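PDB 2PNW: membrane-bound lytic murein transglycosylase, which probably cleaves the glycan strands of bacterial peptidoglycan, as lytic transglycosylases of the MltA family do, forming 1,6-anhydromuramoyl ends. Local coordinates for residues Asp16-Gly21 and Phe301-Thr306; Gly96-Phe101 and Ala356-Leu361; Ala110-Val115 and Ile174-Ser179. One frame throughout, in Å; residues are numbered along the deposited sequence.

Overall arrangement
Strand and loop partners distant in sequence build this two-lobed fold. Close to the N terminus, Asp16-Gly21 packs against Phe301-Thr306, so interaction 1 closes a loop of almost the whole chain. Interaction 2 joins Gly96-Phe101 to Ala356-Leu361; its segments alternate with those of interaction 1, so the two loops cross, and the contacts touch through neighbouring strands 299-304 and 353-363, their centres about 10 Å apart. Interaction 3, Ala110-Val115 with Ile174-Ser179, is a short loop contained within both larger ones. It lies on the opposite side of the chain's centre from the other two, about 38 Å from interaction 2 between centres, yet strand 96-109 runs between them.

Interaction 1: Asp16-Gly21 and Phe301-Thr306; sequences DLPGWG and FIHAPT
Apolar and aromatic packing of a turn against one side of a strand defines this contact, in which Leu17, Pro18 and Trp20 of an N-terminal loop close over Phe301 and His303 on strand 299-304. The turn wraps the Phe301 ring from several directions. Leu17 lies over one face, its CB 4.3 Å from the centroid of the Phe301 ring, while the two side chains run past one another, heading opposite ways. At the rim of the same ring, close to its plane, the carbonyl oxygen Pro18 O comes within 3.2 Å of Phe301 CE2. Trp20 presents the edge of its indole, with CE3 3.7 Å from Phe301 CD1; the planes meet at 65°, an oblique pairing.

The loop takes this shape as a type II beta turn from Leu17 to Trp20, closed by the hydrogen bond from Trp20 N to Leu17 O, 3.0 Å, with Gly19 at positive phi. The strand it covers belongs to the 3D domain, a family related to the double-psi beta-barrels, and its backbone pairs with strands 316-324 and 353-363.

Two residues further along, His303 points the same way as Phe301. Its CG is anti to the backbone N (chi1 179°), which carries the imidazole up to the proline ring: Pro18 CB sits 3.6 Å from the centroid of the His303 ring, a CH-pi contact almost on the ring normal. Pro305 CD covers the opposite face, so the imidazole is sandwiched between two prolines. Away from Phe301, Trp20 NE1 is hydrogen-bonded to Glu80, tying the indole to helix 72-82.

Interaction 2: Gly96-Phe101 and Ala356-Leu361; sequences GFVTAF and ADFYIL
Segments 96-101 and 356-361, parts of strands 96-109 and 353-363, meet at Gly96 and Ala356 and then diverge steeply, their N-to-C directions 104° apart and their axes approaching to 5.1 Å. Gly96 and Ala356 form an antiparallel hydrogen-bonded pair, with Ala356 N giving a bond of 2.9 Å to Gly96 O. This donor stands well above the plane of the Gly96 carbonyl, a skewed approach that accords with the wide splay of the strands. A water adds a second link at the same corner, accepting from Gly96 N and donating to Asp357 OD1 at 2.6 Å.

Beyond the bridge the contact passes to side chains. Val98 CG1 is the meeting point: it reaches Ala356 CB at 4.0 Å and Phe358 CE1 at 3.7 Å. Although its first bond does not head for the other strand, Phe358 has CG anti to its carbonyl carbon (chi1 -83°), which swings the ring back so that CZ comes 4.0 Å from Phe97 O. Gly96 has no side chain, and its CA lies beside Phe358 CD1 at 4.4 Å. Ile302 of strand 299-304 packs on both Val98 and Phe358, extending this buried apolar cluster.

Here a strand of the 3D domain meets strand 96-109, most of which lies in the MltA-specific insert domain; a single antiparallel pair joins the steeply crossed strands, consistent with the curved, barrel-like sheet of double-psi relatives.

Interaction 3: Ala110-Val115 and Ile174-Ser179; sequences ATPDDV and IAWARS
Pro112 lies over one face of the Trp176 indole, its CB 3.6 Å from the centroid of the five-membered ring and only 10° off the normal, the geometry of a close CH-pi contact. The rest of the pyrrolidine spreads over the six-membered ring, where Pro112 CD is 3.8 Å from Trp176 CZ3. Ala110 O approaches that same part of the indole obliquely, 3.5 Å from Trp176 CZ3. The second flat group is the Arg178 guanidinium, which carries Val115 CG1 over the centre of one face, 3.5 Å from Arg178 CZ.

The valine and arginine side chains extend alongside one another, with the same heading. A bend at chi3 (-57°) helps turn the Arg178 guanidinium so that its flat face, rather than an N-H, meets the methyl. The group also makes a cation-pi contact with Trp116, the next residue of the loop; Trp116 touches Trp176 as well, joining the two halves of the patch.

Polar links reinforce the second half. Val115 O lies 3.4 Å from Arg178 CA in a CA-H...O contact, and a water donates to both Val115 O and Arg178 O, each at 2.7 Å, bridging the two backbones. The loop itself is shaped by an Asx turn in which Asp113 OD1 accepts from Val115 N at 2.8 Å; the same oxygen also takes the N-H of Trp116.

This is a surface contact of the MltA-specific insert domain. Ser179, at the end of its segment, N-caps helix 180-189, and the loop between strands 96-109 and 118-121 runs along strand 173-177, which lies between the two strands it connects, as a crossover connection.

Interaction 1: Asp16-Gly21 and Phe301-Thr306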
ATOM      1  N   ASP A  16     -25.370 -11.289   6.359  1.00 36.60           N
ATOM      2  CA  ASP A  16     -25.296 -10.840   4.976  1.00 36.51           C
ATOM      3  C   ASP A  16     -23.876 -10.870   4.392  1.00 35.80           C
ATOM      4  O   ASP A  16     -23.687 -10.622   3.199  1.00 35.89           O
ATOM      5  CB  ASP A  16     -25.888  -9.434   4.848  1.00 36.95           C
ATOM      6  CG  ASP A  16     -27.385  -9.393   5.156  1.00 39.05           C
ATOM      7  OD1 ASP A  16     -28.126 -10.255   4.620  1.00 40.94           O
ATOM      8  OD2 ASP A  16     -27.823  -8.497   5.926  1.00 39.26           O
ATOM      9  N   LEU A  17     -22.881 -11.143   5.232  1.00 34.78           N
ATOM     10  CA  LEU A  17     -21.488 -11.154   4.784  1.00 33.74           C
ATOM     11  C   LEU A  17     -21.148 -12.559   4.339  1.00 33.29           C
ATOM     12  O   LEU A  17     -20.973 -13.442   5.175  1.00 32.96           O
ATOM     13  CB  LEU A  17     -20.542 -10.691   5.908  1.00 33.66           C
ATOM     14  CG  LEU A  17     -20.218  -9.205   6.144  1.00 33.88           C
ATOM     15  CD1 LEU A  17     -21.433  -8.320   6.073  1.00 34.13           C
ATOM     16  CD2 LEU A  17     -19.519  -9.048   7.510  1.00 32.74           C
ATOM     17  N   PRO A  18     -21.077 -12.784   3.014  1.00 33.31           N
ATOM     18  CA  PRO A  18     -20.875 -14.145   2.520  1.00 32.55           C
ATOM     19  C   PRO A  18     -19.547 -14.721   2.992  1.00 32.01           C
ATOM     20  O   PRO A  18     -18.492 -14.090   2.821  1.00 32.05           O
ATOM     21  CB  PRO A  18     -20.893 -13.975   0.999  1.00 33.05           C
ATOM     22  CG  PRO A  18     -21.630 -12.684   0.768  1.00 33.62           C
ATOM     23  CD  PRO A  18     -21.180 -11.816   1.907  1.00 33.15           C
ATOM     24  N   GLY A  19     -19.619 -15.889   3.621  1.00 31.02           N
ATOM     25  CA  GLY A  19     -18.450 -16.570   4.137  1.00 30.61           C
ATOM     26  C   GLY A  19     -17.959 -16.077   5.491  1.00 30.11           C
ATOM     27  O   GLY A  19     -16.967 -16.581   5.982  1.00 30.11           O
ATOM     28  N   TRP A  20     -18.648 -15.104   6.086  1.00 29.78           N
ATOM     29  CA  TRP A  20     -18.293 -14.594   7.425  1.00 29.70           C
ATOM     30  C   TRP A  20     -18.102 -15.744   8.406  1.00 29.83           C
ATOM     31  O   TRP A  20     -17.066 -15.852   9.075  1.00 29.24           O
ATOM     32  CB  TRP A  20     -19.361 -13.613   7.955  1.00 29.00           C
ATOM     33  CG  TRP A  20     -19.154 -13.238   9.400  1.00 28.61           C
ATOM     34  CD1 TRP A  20     -19.841 -13.708  10.487  1.00 27.80           C
ATOM     35  CD2 TRP A  20     -18.164 -12.344   9.910  1.00 28.23           C
ATOM     36  NE1 TRP A  20     -19.351 -13.139  11.643  1.00 26.21           N
ATOM     37  CE2 TRP A  20     -18.314 -12.304  11.314  1.00 26.20           C
ATOM     38  CE3 TRP A  20     -17.173 -11.554   9.309  1.00 29.30           C
ATOM     39  CZ2 TRP A  20     -17.500 -11.513  12.135  1.00 27.60           C
ATOM     40  CZ3 TRP A  20     -16.365 -10.755  10.130  1.00 28.43           C
ATOM     41  CH2 TRP A  20     -16.536 -10.747  11.526  1.00 28.90           C
ATOM     42  N   GLY A  21     -19.096 -16.624   8.469  1.00 30.14           N
ATOM     43  CA  GLY A  21     -19.060 -17.771   9.364  1.00 30.22           C
ATOM     44  C   GLY A  21     -17.879 -18.710   9.208  1.00 30.74           C
ATOM     45  O   GLY A  21     -17.572 -19.492  10.124  1.00 31.54           O
ATOM     46  N   PHE A 301     -14.592  -6.270   5.592  1.00 20.60           N
ATOM     47  CA  PHE A 301     -14.823  -7.628   5.084  1.00 20.93           C
ATOM     48  C   PHE A 301     -14.910  -7.569   3.562  1.00 21.72           C
ATOM     49  O   PHE A 301     -15.728  -6.818   3.013  1.00 22.32           O
ATOM     50  CB  PHE A 301     -16.090  -8.251   5.686  1.00 20.55           C
ATOM     51  CG  PHE A 301     -16.243  -9.729   5.362  1.00 20.90           C
ATOM     52  CD1 PHE A 301     -15.606 -10.695   6.124  1.00 22.39           C
ATOM     53  CD2 PHE A 301     -17.029 -10.136   4.284  1.00 20.60           C
ATOM     54  CE1 PHE A 301     -15.726 -12.059   5.805  1.00 23.78           C
ATOM     55  CE2 PHE A 301     -17.153 -11.476   3.966  1.00 20.89           C
ATOM     56  CZ  PHE A 301     -16.518 -12.440   4.730  1.00 21.31           C
ATOM     57  N   ILE A 302     -14.057  -8.339   2.885  1.00 22.27           N
ATOM     58  CA  ILE A 302     -13.939  -8.259   1.438  1.00 22.72           C
ATOM     59  C   ILE A 302     -14.402  -9.580   0.854  1.00 24.22           C
ATOM     60  O   ILE A 302     -13.911 -10.638   1.250  1.00 24.34           O
ATOM     61  CB  ILE A 302     -12.480  -7.946   0.991  1.00 23.38           C
ATOM     62  CG1 ILE A 302     -11.967  -6.642   1.647  1.00 21.03           C
ATOM     63  CG2 ILE A 302     -12.358  -7.927  -0.541  1.00 22.33           C
ATOM     64  CD1 ILE A 302     -12.804  -5.430   1.326  1.00 18.71           C
ATOM     65  N   HIS A 303     -15.379  -9.512  -0.048  1.00 25.58           N
ATOM     66  CA  HIS A 303     -15.919 -10.703  -0.700  1.00 27.07           C
ATOM     67  C   HIS A 303     -15.666 -10.606  -2.203  1.00 28.10           C
ATOM     68  O   HIS A 303     -16.260  -9.760  -2.877  1.00 27.85           O
ATOM     69  CB  HIS A 303     -17.423 -10.846  -0.413  1.00 27.71           C
ATOM     70  CG  HIS A 303     -18.048 -12.042  -1.064  1.00 28.29           C
ATOM     71  ND1 HIS A 303     -19.241 -11.975  -1.755  1.00 31.46           N
ATOM     72  CD2 HIS A 303     -17.637 -13.328  -1.148  1.00 30.60           C
ATOM     73  CE1 HIS A 303     -19.545 -13.172  -2.226  1.00 30.58           C
ATOM     74  NE2 HIS A 303     -18.587 -14.012  -1.877  1.00 32.70           N
ATOM     75  N   ALA A 304     -14.775 -11.464  -2.711  1.00 28.60           N
ATOM     76  CA  ALA A 304     -14.382 -11.437  -4.123  1.00 29.98           C
ATOM     77  C   ALA A 304     -14.471 -12.853  -4.655  1.00 30.80           C
ATOM     78  O   ALA A 304     -13.460 -13.556  -4.728  1.00 30.91           O
ATOM     79  CB  ALA A 304     -12.955 -10.868  -4.299  1.00 29.67           C
ATOM     80  N   PRO A 305     -15.695 -13.289  -5.003  1.00 32.18           N
ATOM     81  CA  PRO A 305     -15.911 -14.701  -5.311  1.00 32.77           C
ATOM     82  C   PRO A 305     -15.154 -15.206  -6.554  1.00 32.75           C
ATOM     83  O   PRO A 305     -14.799 -16.380  -6.598  1.00 33.52           O
ATOM     84  CB  PRO A 305     -17.437 -14.791  -5.477  1.00 32.94           C
ATOM     85  CG  PRO A 305     -17.861 -13.441  -5.871  1.00 32.73           C
ATOM     86  CD  PRO A 305     -16.944 -12.508  -5.117  1.00 32.18           C
ATOM     87  N   THR A 306     -14.881 -14.341  -7.525  1.00 33.04           N
ATOM     88  CA  THR A 306     -14.052 -14.740  -8.687  1.00 33.19           C
ATOM     89  C   THR A 306     -12.558 -14.894  -8.348  1.00 33.03           C
ATOM     90  O   THR A 306     -11.778 -15.419  -9.154  1.00 32.58           O
ATOM     91  CB  THR A 306     -14.207 -13.787  -9.904  1.00 32.97           C
ATOM     92  OG1 THR A 306     -13.722 -12.474  -9.582  1.00 33.99           O
ATOM     93  CG2 THR A 306     -15.652 -13.704 -10.366  1.00 33.70           C
TER

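Interaction 2: Gly96-Phe101 and Ala356-Leu361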
ATOM      1  N   GLY A  96     -17.232  -2.990  -6.080  1.00 33.92           N
ATOM      2  CA  GLY A  96     -15.872  -2.711  -5.630  1.00 31.03           C
ATOM      3  C   GLY A  96     -14.879  -3.479  -6.481  1.00 30.12           C
ATOM      4  O   GLY A  96     -15.269  -4.294  -7.340  1.00 28.70           O
ATOM      5  N   PHE A  97     -13.591  -3.237  -6.235  1.00 28.40           N
ATOM      6  CA  PHE A  97     -12.534  -3.811  -7.058  1.00 27.35           C
ATOM      7  C   PHE A  97     -11.246  -3.987  -6.255  1.00 26.34           C
ATOM      8  O   PHE A  97     -10.832  -3.069  -5.533  1.00 25.77           O
ATOM      9  CB  PHE A  97     -12.269  -2.906  -8.263  1.00 27.99           C
ATOM     10  CG  PHE A  97     -11.461  -3.563  -9.343  1.00 29.78           C
ATOM     11  CD1 PHE A  97     -12.054  -4.491 -10.206  1.00 33.23           C
ATOM     12  CD2 PHE A  97     -10.114  -3.259  -9.504  1.00 32.62           C
ATOM     13  CE1 PHE A  97     -11.306  -5.108 -11.218  1.00 34.06           C
ATOM     14  CE2 PHE A  97      -9.358  -3.868 -10.518  1.00 33.32           C
ATOM     15  CZ  PHE A  97      -9.963  -4.798 -11.369  1.00 31.95           C
ATOM     16  N   VAL A  98     -10.638  -5.167  -6.363  1.00 24.86           N
ATOM     17  CA  VAL A  98      -9.365  -5.423  -5.683  1.00 24.44           C
ATOM     18  C   VAL A  98      -8.231  -5.792  -6.624  1.00 24.45           C
ATOM     19  O   VAL A  98      -8.424  -6.499  -7.635  1.00 23.74           O
ATOM     20  CB  VAL A  98      -9.465  -6.472  -4.555  1.00 24.13           C
ATOM     21  CG1 VAL A  98     -10.296  -5.929  -3.395  1.00 23.44           C
ATOM     22  CG2 VAL A  98     -10.036  -7.822  -5.081  1.00 23.64           C
ATOM     23  N   THR A  99      -7.061  -5.240  -6.305  1.00 23.28           N
ATOM     24  CA  THR A  99      -5.814  -5.691  -6.861  1.00 23.26           C
ATOM     25  C   THR A  99      -4.976  -6.192  -5.684  1.00 22.77           C
ATOM     26  O   THR A  99      -5.507  -6.352  -4.557  1.00 22.23           O
ATOM     27  CB  THR A  99      -5.132  -4.582  -7.683  1.00 23.53           C
ATOM     28  OG1 THR A  99      -5.023  -3.389  -6.893  1.00 25.19           O
ATOM     29  CG2 THR A  99      -5.969  -4.254  -8.946  1.00 24.22           C
ATOM     30  N   ALA A 100      -3.699  -6.479  -5.917  1.00 22.23           N
ATOM     31  CA  ALA A 100      -2.857  -6.965  -4.810  1.00 21.67           C
ATOM     32  C   ALA A 100      -1.462  -6.384  -4.882  1.00 21.75           C
ATOM     33  O   ALA A 100      -1.020  -5.943  -5.954  1.00 22.61           O
ATOM     34  CB  ALA A 100      -2.812  -8.494  -4.770  1.00 21.34           C
ATOM     35  N   PHE A 101      -0.769  -6.391  -3.744  1.00 19.53           N
ATOM     36  CA  PHE A 101       0.611  -5.925  -3.676  1.00 18.95           C
ATOM     37  C   PHE A 101       1.387  -6.808  -2.707  1.00 18.82           C
ATOM     38  O   PHE A 101       0.792  -7.647  -2.016  1.00 19.15           O
ATOM     39  CB  PHE A 101       0.685  -4.418  -3.318  1.00 19.31           C
ATOM     40  CG  PHE A 101       0.414  -4.092  -1.857  1.00 19.12           C
ATOM     41  CD1 PHE A 101       1.430  -3.563  -1.059  1.00 20.93           C
ATOM     42  CD2 PHE A 101      -0.853  -4.215  -1.319  1.00 19.97           C
ATOM     43  CE1 PHE A 101       1.175  -3.201   0.299  1.00 19.78           C
ATOM     44  CE2 PHE A 101      -1.120  -3.848   0.021  1.00 18.35           C
ATOM     45  CZ  PHE A 101      -0.097  -3.363   0.821  1.00 19.72           C
ATOM     46  N   ALA A 356     -15.227  -7.031  -6.319  1.00 28.84           N
ATOM     47  CA  ALA A 356     -15.373  -7.350  -4.904  1.00 28.70           C
ATOM     48  C   ALA A 356     -16.472  -6.539  -4.262  1.00 28.53           C
ATOM     49  O   ALA A 356     -16.713  -5.414  -4.662  1.00 28.85           O
ATOM     50  CB  ALA A 356     -14.037  -7.105  -4.154  1.00 29.27           C
ATOM     51  N   ASP A 357     -17.126  -7.110  -3.252  1.00 28.45           N
ATOM     52  CA  ASP A 357     -18.044  -6.352  -2.406  1.00 28.76           C
ATOM     53  C   ASP A 357     -17.276  -5.951  -1.145  1.00 27.49           C
ATOM     54  O   ASP A 357     -16.651  -6.812  -0.517  1.00 27.65           O
ATOM     55  CB  ASP A 357     -19.280  -7.199  -2.026  1.00 29.25           C
ATOM     56  CG  ASP A 357     -20.236  -7.448  -3.223  1.00 32.36           C
ATOM     57  OD1 ASP A 357     -20.225  -6.658  -4.193  1.00 34.29           O
ATOM     58  OD2 ASP A 357     -21.004  -8.438  -3.173  1.00 35.50           O
ATOM     59  N   PHE A 358     -17.320  -4.664  -0.796  1.00 26.45           N
ATOM     60  CA  PHE A 358     -16.659  -4.130   0.416  1.00 25.90           C
ATOM     61  C   PHE A 358     -17.675  -3.901   1.531  1.00 25.34           C
ATOM     62  O   PHE A 358     -18.695  -3.265   1.296  1.00 25.42           O
ATOM     63  CB  PHE A 358     -15.998  -2.779   0.098  1.00 25.60           C
ATOM     64  CG  PHE A 358     -14.634  -2.889  -0.531  1.00 26.04           C
ATOM     65  CD1 PHE A 358     -14.418  -3.713  -1.630  1.00 27.03           C
ATOM     66  CD2 PHE A 358     -13.571  -2.150  -0.022  1.00 25.20           C
ATOM     67  CE1 PHE A 358     -13.150  -3.824  -2.212  1.00 25.92           C
ATOM     68  CE2 PHE A 358     -12.298  -2.226  -0.603  1.00 25.42           C
ATOM     69  CZ  PHE A 358     -12.086  -3.072  -1.698  1.00 26.82           C
ATOM     70  N   TYR A 359     -17.410  -4.406   2.737  1.00 25.17           N
ATOM     71  CA  TYR A 359     -18.252  -4.091   3.899  1.00 24.69           C
ATOM     72  C   TYR A 359     -17.322  -3.543   4.968  1.00 24.67           C
ATOM     73  O   TYR A 359     -16.327  -4.181   5.290  1.00 25.62           O
ATOM     74  CB  TYR A 359     -18.978  -5.332   4.455  1.00 25.47           C
ATOM     75  CG  TYR A 359     -19.786  -6.148   3.463  1.00 25.86           C
ATOM     76  CD1 TYR A 359     -21.173  -5.985   3.364  1.00 26.55           C
ATOM     77  CD2 TYR A 359     -19.168  -7.085   2.633  1.00 25.67           C
ATOM     78  CE1 TYR A 359     -21.921  -6.731   2.460  1.00 27.31           C
ATOM     79  CE2 TYR A 359     -19.909  -7.839   1.704  1.00 26.67           C
ATOM     80  CZ  TYR A 359     -21.290  -7.658   1.633  1.00 27.47           C
ATOM     81  OH  TYR A 359     -22.039  -8.425   0.743  1.00 28.33           O
ATOM     82  N   ILE A 360     -17.636  -2.381   5.525  1.00 23.67           N
ATOM     83  CA  ILE A 360     -16.806  -1.806   6.590  1.00 23.37           C
ATOM     84  C   ILE A 360     -17.461  -2.109   7.943  1.00 22.87           C
ATOM     85  O   ILE A 360     -18.707  -2.107   8.066  1.00 23.09           O
ATOM     86  CB  ILE A 360     -16.537  -0.267   6.364  1.00 22.78           C
ATOM     87  CG1 ILE A 360     -15.507   0.275   7.367  1.00 23.14           C
ATOM     88  CG2 ILE A 360     -17.840   0.553   6.431  1.00 23.96           C
ATOM     89  CD1 ILE A 360     -15.111   1.754   7.095  1.00 23.76           C
ATOM     90  N   LEU A 361     -16.647  -2.403   8.956  1.00 22.31           N
ATOM     91  CA  LEU A 361     -17.191  -2.657  10.283  1.00 21.93           C
ATOM     92  C   LEU A 361     -16.944  -1.413  11.118  1.00 22.42           C
ATOM     93  O   LEU A 361     -15.786  -1.055  11.378  1.00 21.53           O
ATOM     94  CB  LEU A 361     -16.555  -3.884  10.937  1.00 21.79           C
ATOM     95  CG  LEU A 361     -16.603  -5.262  10.254  1.00 22.77           C
ATOM     96  CD1 LEU A 361     -16.202  -6.341  11.263  1.00 25.99           C
ATOM     97  CD2 LEU A 361     -17.963  -5.581   9.687  1.00 26.05           C
TER
HETATM   98  O   HOH W   1     -19.704  -4.119  -4.613  1.00 36.89           O

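Interaction 3: Ala110-Val115 and Ile174-Ser179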
ATOM      1  N   ALA A 110      26.385  -3.693  -1.453  1.00 21.17           N
ATOM      2  CA  ALA A 110      26.822  -2.497  -0.728  1.00 23.09           C
ATOM      3  C   ALA A 110      27.822  -1.689  -1.567  1.00 23.84           C
ATOM      4  O   ALA A 110      28.103  -0.538  -1.261  1.00 25.16           O
ATOM      5  CB  ALA A 110      27.452  -2.897   0.626  1.00 23.09           C
ATOM      6  N   THR A 111      28.340  -2.312  -2.620  1.00 24.59           N
ATOM      7  CA  THR A 111      29.364  -1.690  -3.453  0.50 25.10           C
ATOM      8  C   THR A 111      28.939  -1.652  -4.922  1.00 25.08           C
ATOM      9  O   THR A 111      28.551  -2.670  -5.508  1.00 25.02           O
ATOM     10  CB  THR A 111      30.723  -2.424  -3.345  0.50 25.12           C
ATOM     11  OG1 THR A 111      30.554  -3.789  -3.741  0.50 26.33           O
ATOM     12  CG2 THR A 111      31.273  -2.370  -1.918  0.50 25.62           C
ATOM     13  N   PRO A 112      29.018  -0.460  -5.535  1.00 24.56           N
ATOM     14  CA  PRO A 112      28.605  -0.369  -6.935  1.00 24.22           C
ATOM     15  C   PRO A 112      29.660  -0.874  -7.920  1.00 25.21           C
ATOM     16  O   PRO A 112      30.863  -0.708  -7.689  1.00 24.91           O
ATOM     17  CB  PRO A 112      28.428   1.134  -7.133  1.00 24.59           C
ATOM     18  CG  PRO A 112      29.445   1.733  -6.213  1.00 24.17           C
ATOM     19  CD  PRO A 112      29.481   0.836  -5.008  1.00 24.72           C
ATOM     20  N   ASP A 113      29.205  -1.472  -9.016  1.00 25.32           N
ATOM     21  CA  ASP A 113      30.086  -1.781 -10.141  1.00 25.53           C
ATOM     22  C   ASP A 113      29.233  -1.882 -11.399  1.00 26.18           C
ATOM     23  O   ASP A 113      28.077  -1.421 -11.413  1.00 25.10           O
ATOM     24  CB  ASP A 113      30.946  -3.039  -9.891  1.00 25.91           C
ATOM     25  CG  ASP A 113      30.137  -4.318  -9.686  1.00 26.24           C
ATOM     26  OD1 ASP A 113      29.001  -4.460 -10.176  1.00 26.48           O
ATOM     27  OD2 ASP A 113      30.678  -5.236  -9.032  1.00 27.01           O
ATOM     28  N   ASP A 114      29.784  -2.492 -12.442  1.00 26.56           N
ATOM     29  CA  ASP A 114      29.104  -2.535 -13.721  1.00 27.53           C
ATOM     30  C   ASP A 114      27.814  -3.342 -13.667  1.00 26.41           C
ATOM     31  O   ASP A 114      26.928  -3.146 -14.502  1.00 26.95           O
ATOM     32  CB  ASP A 114      30.047  -3.068 -14.806  1.00 29.29           C
ATOM     33  CG  ASP A 114      31.061  -2.016 -15.272  1.00 33.91           C
ATOM     34  OD1 ASP A 114      31.034  -0.858 -14.774  1.00 38.84           O
ATOM     35  OD2 ASP A 114      31.894  -2.347 -16.145  1.00 39.33           O
ATOM     36  N   VAL A 115      27.720  -4.245 -12.686  1.00 24.47           N
ATOM     37  CA  VAL A 115      26.536  -5.085 -12.485  1.00 23.50           C
ATOM     38  C   VAL A 115      25.569  -4.421 -11.477  1.00 22.60           C
ATOM     39  O   VAL A 115      24.395  -4.235 -11.777  1.00 22.29           O
ATOM     40  CB  VAL A 115      26.930  -6.489 -11.971  1.00 23.51           C
ATOM     41  CG1 VAL A 115      25.718  -7.265 -11.502  1.00 24.34           C
ATOM     42  CG2 VAL A 115      27.717  -7.285 -13.058  1.00 24.62           C
ATOM     43  N   ILE A 174      21.419   3.630  -0.081  1.00 16.37           N
ATOM     44  CA  ILE A 174      21.240   2.528   0.880  1.00 17.75           C
ATOM     45  C   ILE A 174      21.975   1.278   0.370  1.00 18.26           C
ATOM     46  O   ILE A 174      22.630   0.579   1.141  1.00 18.43           O
ATOM     47  CB  ILE A 174      19.732   2.226   1.058  1.00 17.57           C
ATOM     48  CG1 ILE A 174      19.006   3.450   1.655  1.00 19.40           C
ATOM     49  CG2 ILE A 174      19.479   0.949   1.934  1.00 18.32           C
ATOM     50  CD1 ILE A 174      17.484   3.383   1.576  1.00 17.66           C
ATOM     51  N   ALA A 175      21.866   1.024  -0.935  1.00 17.73           N
ATOM     52  CA  ALA A 175      22.470  -0.128  -1.617  1.00 17.46           C
ATOM     53  C   ALA A 175      22.302   0.067  -3.128  1.00 17.49           C
ATOM     54  O   ALA A 175      21.676   1.044  -3.551  1.00 17.12           O
ATOM     55  CB  ALA A 175      21.806  -1.461  -1.173  1.00 16.41           C
ATOM     56  N   TRP A 176      22.836  -0.876  -3.918  1.00 17.50           N
ATOM     57  CA  TRP A 176      22.749  -0.847  -5.378  1.00 18.10           C
ATOM     58  C   TRP A 176      22.139  -2.133  -5.881  1.00 17.21           C
ATOM     59  O   TRP A 176      22.595  -3.214  -5.524  1.00 16.05           O
ATOM     60  CB  TRP A 176      24.145  -0.699  -6.004  1.00 20.40           C
ATOM     61  CG  TRP A 176      24.644   0.695  -6.051  1.00 22.11           C
ATOM     62  CD1 TRP A 176      24.521   1.584  -7.104  1.00 24.92           C
ATOM     63  CD2 TRP A 176      25.350   1.385  -5.029  1.00 24.03           C
ATOM     64  NE1 TRP A 176      25.110   2.777  -6.784  1.00 24.94           N
ATOM     65  CE2 TRP A 176      25.631   2.678  -5.517  1.00 24.05           C
ATOM     66  CE3 TRP A 176      25.780   1.031  -3.750  1.00 22.23           C
ATOM     67  CZ2 TRP A 176      26.327   3.611  -4.778  1.00 24.90           C
ATOM     68  CZ3 TRP A 176      26.447   1.963  -3.002  1.00 25.17           C
ATOM     69  CH2 TRP A 176      26.709   3.246  -3.508  1.00 26.20           C
ATOM     70  N   ALA A 177      21.105  -2.017  -6.708  1.00 16.85           N
ATOM     71  CA  ALA A 177      20.430  -3.175  -7.311  1.00 16.91           C
ATOM     72  C   ALA A 177      21.078  -3.480  -8.675  1.00 17.69           C
ATOM     73  O   ALA A 177      21.819  -2.660  -9.214  1.00 17.79           O
ATOM     74  CB  ALA A 177      18.941  -2.870  -7.484  1.00 17.37           C
ATOM     75  N   ARG A 178      20.797  -4.656  -9.221  1.00 18.78           N
ATOM     76  CA  ARG A 178      21.324  -5.037 -10.545  1.00 20.50           C
ATOM     77  C   ARG A 178      20.238  -5.089 -11.597  1.00 20.43           C
ATOM     78  O   ARG A 178      20.549  -5.278 -12.782  1.00 20.13           O
ATOM     79  CB  ARG A 178      22.047  -6.400 -10.496  1.00 19.34           C
ATOM     80  CG  ARG A 178      21.174  -7.552 -10.044  1.00 21.76           C
ATOM     81  CD  ARG A 178      21.964  -8.889 -10.031  1.00 23.70           C
ATOM     82  NE  ARG A 178      22.513  -9.151 -11.359  1.00 28.67           N
ATOM     83  CZ  ARG A 178      23.537  -9.959 -11.622  1.00 32.77           C
ATOM     84  NH1 ARG A 178      24.152 -10.617 -10.640  1.00 31.70           N
ATOM     85  NH2 ARG A 178      23.946 -10.105 -12.886  1.00 34.71           N
ATOM     86  N   SER A 179      18.975  -4.960 -11.180  1.00 19.75           N
ATOM     87  CA  SER A 179      17.842  -4.926 -12.124  1.00 19.39           C
ATOM     88  C   SER A 179      17.047  -3.625 -12.000  1.00 19.89           C
ATOM     89  O   SER A 179      16.446  -3.365 -10.950  1.00 18.75           O
ATOM     90  CB  SER A 179      16.924  -6.117 -11.899  1.00 19.88           C
ATOM     91  OG  SER A 179      15.698  -5.968 -12.614  1.00 20.67           O
TER
HETATM   92  O   HOH W   2      23.005  -4.992 -13.958  1.00 24.11           O